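Local coordinates for protein motility-associated killing factor MakB (Vibrio cholerae serotype O1, PDB 6W1W) that probably acts as one part of a three-component cytotoxin of Vibrio cholerae whose proteins structurally resemble alpha-pore-forming toxins, at residues I81-Q84 with T85-A89; S322-T325 with I326-V330. One frame throughout, in Å; residues are numbered along the deposited sequence.

In the fold
Both contacts are single-helix, three-to-five-residue interactions, contact 1 on helix 69-90 and contact 2 on helix 316-333, with centres about 10 Å apart. The two helices pack against each other, and part of each contact faces the other: Y83 and F87 meet W323, Q84 lies on W323 and K324, and I81 packs on S327. Neither contact is wholly core or wholly surface. In contact 1 an aromatic pair lies inside, with threonine hydroxyls turned back on the backbone further out. In contact 2 the inner side carries W323, I326 and F329, while the exposed side carries a lysine-glutamate salt bridge.

Contact 1. Residues I81-Q84 with T85-A89; sequences INYQ and TTFDA
The carbonyl oxygen of I81 takes two bonds from T85, one helical turn on. T85 OG1 donates at 3.0 Å to I81 O, and T85 N donates to the same atom at 3.3 Å; the two arrive from opposite faces of the carbonyl plane. The hydroxyl gets there because OG1 sits anti to the carbonyl carbon of T85 (chi1 -56°), which leaves it beside the backbone N and pointing back along the helix. T86 OG1 makes only a weak bond of this sort, to Y83 O.

Q84 folds along the next turn. Its CB lies 3.3 Å from T85 N, and CG and CD stay near that same nitrogen as the chain bends at chi2 (-90°). OE1 is left beside T85, whereas NE2 comes within 3.1 Å of D88 OD2. The angle is too poor for a hydrogen bond, and the amide and carboxylate planes stand 83° apart.

On the buried side the rings of Y83 and F87 pair at an oblique angle, their centroids 5.8 Å apart. Y83 CE2 reaches F87 CD2 at 3.8 Å, and the phenol oxygen lies at the edge of the F87 ring, in its plane. W287 meets the Y83 ring edge-to-face, and L110 and L114 of helix 100-151 touch it too. A little further along the chain, C90 is disulfide-bonded to C106 of helix 100-151.

T85 thus spends both its hydroxyl and its N-H on I81 O, whereas Q84 and D88 also reach helix 316-333; any attraction between NE2 and OD2 would be electrostatic and is probably modest.

Contact 2. Residues S322-T325 with I326-V330; sequences SWKT and ISEFV
S327 N donates to W323 O at 2.8 Å, with an N-H...O angle of 161°. It is one of four successive i to i+4 bonds of the alpha-helix 316-333, in a mainly helical protein described as structurally similar to alpha-pore-forming toxins. I326 N to S322 O, E328 N to K324 O and F329 N to T325 O are the other three, at 2.9 to 3.1 Å, and they keep this part of the helix regular.

The side chains on it divide by environment. On the buried side the I326 side chain runs back along the preceding turn: CG1 is anti to the carbonyl carbon (chi1 -61°), which carries it beside the backbone N and to within 3.3 Å of S322 O. Its tip, CD1, approaches the indole of W323 obliquely, 4.4 Å from CE3, while P7 of the N-terminal loop touches both residues. The indole nitrogen NE1 is bonded to the carbonyl of L5, so the N-terminal segment is tied to this helix. F329 points its ring away from the preceding turn, against L13 and T17 of helix 9-35 and L186 and R187 of helix 183-187.

On the exposed side K324 and E328, one turn apart, form a salt bridge. The lysine chain is bent at chi2 (57°), and its end swings over toward the glutamate; the two cross obliquely. The modelled separation of NZ and OE2 is implausibly short: the pairing of opposite charges is plausible, but its exact length is doubtful. Behind the charged ends, the aliphatic CG of E328 lies 3.2 Å from K324 O.

Contact 1. Residues I81-Q84 with T85-A89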
# COMPACT_ATOMS: atom_id res chain seq x y z
N ILE A 81 14.92 3.99 13.87
CA ILE A 81 15.02 3.69 15.30
C ILE A 81 16.48 3.48 15.69
O ILE A 81 16.96 4.06 16.67
CB ILE A 81 14.16 2.46 15.64
CG1 ILE A 81 12.68 2.79 15.46
CG2 ILE A 81 14.44 2.00 17.06
CD1 ILE A 81 11.76 1.62 15.76
N ASN A 82 17.20 2.65 14.93
CA ASN A 82 18.61 2.40 15.24
C ASN A 82 19.45 3.66 15.09
O ASN A 82 20.40 3.87 15.86
CB ASN A 82 19.15 1.28 14.34
CG ASN A 82 20.65 1.06 14.53
OD1 ASN A 82 21.09 0.56 15.56
ND2 ASN A 82 21.43 1.41 13.51
N TYR A 83 19.11 4.53 14.13
CA TYR A 83 19.92 5.72 13.92
C TYR A 83 19.83 6.68 15.10
O TYR A 83 20.83 7.30 15.49
CB TYR A 83 19.52 6.44 12.63
CG TYR A 83 20.38 7.65 12.35
CD1 TYR A 83 21.68 7.52 11.87
CD2 TYR A 83 19.90 8.93 12.58
CE1 TYR A 83 22.47 8.62 11.63
CE2 TYR A 83 20.69 10.04 12.34
CZ TYR A 83 21.97 9.89 11.86
OH TYR A 83 22.75 11.00 11.62
N GLN A 84 18.63 6.83 15.69
CA GLN A 84 18.50 7.65 16.89
C GLN A 84 19.27 7.05 18.05
O GLN A 84 19.76 7.78 18.92
CB GLN A 84 17.03 7.83 17.24
CG GLN A 84 16.78 8.70 18.46
CD GLN A 84 16.74 7.91 19.76
OE1 GLN A 84 16.37 6.74 19.77
NE2 GLN A 84 17.13 8.56 20.86
N THR A 85 19.39 5.72 18.09
CA THR A 85 20.12 5.07 19.17
C THR A 85 21.60 5.43 19.14
O THR A 85 22.16 5.89 20.14
CB THR A 85 19.93 3.55 19.10
OG1 THR A 85 18.53 3.25 19.12
CG2 THR A 85 20.61 2.87 20.28
N THR A 86 22.25 5.24 17.98
CA THR A 86 23.67 5.58 17.87
C THR A 86 23.89 7.09 17.87
O THR A 86 25.02 7.53 18.11
CB THR A 86 24.28 4.96 16.60
OG1 THR A 86 23.65 5.52 15.44
CG2 THR A 86 24.09 3.45 16.60
N PHE A 87 22.85 7.88 17.61
CA PHE A 87 23.02 9.33 17.63
C PHE A 87 23.13 9.86 19.05
O PHE A 87 23.93 10.77 19.32
CB PHE A 87 21.85 10.00 16.90
CG PHE A 87 22.09 11.45 16.55
CD1 PHE A 87 22.00 12.44 17.51
CD2 PHE A 87 22.39 11.81 15.25
CE1 PHE A 87 22.22 13.76 17.19
CE2 PHE A 87 22.60 13.14 14.91
CZ PHE A 87 22.52 14.11 15.88
N ASP A 88 22.35 9.30 19.98
CA ASP A 88 22.43 9.69 21.38
C ASP A 88 23.78 9.35 22.00
O ASP A 88 24.19 10.01 22.96
CB ASP A 88 21.31 9.04 22.19
CG ASP A 88 20.10 9.93 22.32
OD1 ASP A 88 20.13 11.05 21.76
OD2 ASP A 88 19.12 9.52 22.99
N ALA A 89 24.47 8.34 21.48
CA ALA A 89 25.81 8.03 21.98
C ALA A 89 26.77 9.19 21.74
O ALA A 89 27.67 9.43 22.55
CB ALA A 89 26.34 6.76 21.32

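Contact 2. Residues S322-T325 with I326-V330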
# COMPACT_ATOMS: atom_id res chain seq x y z
N SER A 322 15.04 15.87 18.62
CA SER A 322 14.23 15.74 17.42
C SER A 322 14.28 14.33 16.84
O SER A 322 13.29 13.87 16.27
CB SER A 322 14.67 16.76 16.37
OG SER A 322 14.53 18.09 16.86
N TRP A 323 15.42 13.65 16.98
CA TRP A 323 15.48 12.25 16.56
C TRP A 323 14.63 11.37 17.46
O TRP A 323 14.07 10.37 17.00
CB TRP A 323 16.93 11.76 16.53
CG TRP A 323 17.66 12.27 15.34
CD1 TRP A 323 18.64 13.23 15.32
CD2 TRP A 323 17.45 11.88 13.98
NE1 TRP A 323 19.05 13.45 14.03
CE2 TRP A 323 18.33 12.63 13.19
CE3 TRP A 323 16.60 10.96 13.36
CZ2 TRP A 323 18.40 12.49 11.80
CZ3 TRP A 323 16.66 10.82 11.99
CH2 TRP A 323 17.55 11.58 11.23
N LYS A 324 14.53 11.72 18.75
CA LYS A 324 13.66 10.96 19.64
C LYS A 324 12.20 11.08 19.22
O LYS A 324 11.44 10.11 19.31
CB LYS A 324 13.85 11.44 21.08
CG LYS A 324 13.23 10.52 22.13
CD LYS A 324 13.78 9.10 22.02
CE LYS A 324 13.25 8.20 23.13
NZ LYS A 324 11.77 8.09 23.11
N THR A 325 11.80 12.26 18.74
CA THR A 325 10.44 12.43 18.24
C THR A 325 10.21 11.59 16.98
O THR A 325 9.14 10.98 16.83
CB THR A 325 10.17 13.92 17.96
OG1 THR A 325 10.39 14.69 19.15
CG2 THR A 325 8.73 14.12 17.50
N ILE A 326 11.20 11.54 16.09
CA ILE A 326 11.05 10.76 14.87
C ILE A 326 11.09 9.26 15.18
O ILE A 326 10.33 8.48 14.60
CB ILE A 326 12.13 11.16 13.84
CG1 ILE A 326 11.98 12.64 13.48
CG2 ILE A 326 12.03 10.29 12.59
CD1 ILE A 326 12.89 13.09 12.37
N SER A 327 11.96 8.85 16.10
CA SER A 327 12.02 7.44 16.47
C SER A 327 10.72 7.00 17.13
O SER A 327 10.26 5.87 16.93
CB SER A 327 13.21 7.19 17.40
OG SER A 327 13.36 5.80 17.65
N GLU A 328 10.10 7.89 17.91
CA GLU A 328 8.82 7.55 18.53
C GLU A 328 7.69 7.49 17.51
O GLU A 328 6.75 6.71 17.68
CB GLU A 328 8.49 8.56 19.63
CG GLU A 328 9.31 8.37 20.90
CD GLU A 328 9.09 9.48 21.92
OE1 GLU A 328 8.11 10.24 21.78
OE2 GLU A 328 9.91 9.60 22.85
N PHE A 329 7.77 8.29 16.44
CA PHE A 329 6.76 8.21 15.39
C PHE A 329 6.86 6.90 14.62
O PHE A 329 5.84 6.35 14.19
CB PHE A 329 6.88 9.39 14.43
CG PHE A 329 5.87 9.37 13.32
CD1 PHE A 329 4.60 9.89 13.52
CD2 PHE A 329 6.18 8.84 12.08
CE1 PHE A 329 3.66 9.88 12.50
CE2 PHE A 329 5.23 8.82 11.06
CZ PHE A 329 3.98 9.34 11.27
N VAL A 330 8.08 6.40 14.43
CA VAL A 330 8.25 5.15 13.69
C VAL A 330 7.82 3.96 14.54
O VAL A 330 7.32 2.96 14.00
CB VAL A 330 9.71 5.03 13.21
CG1 VAL A 330 9.95 3.71 12.51
CG2 VAL A 330 10.05 6.18 12.26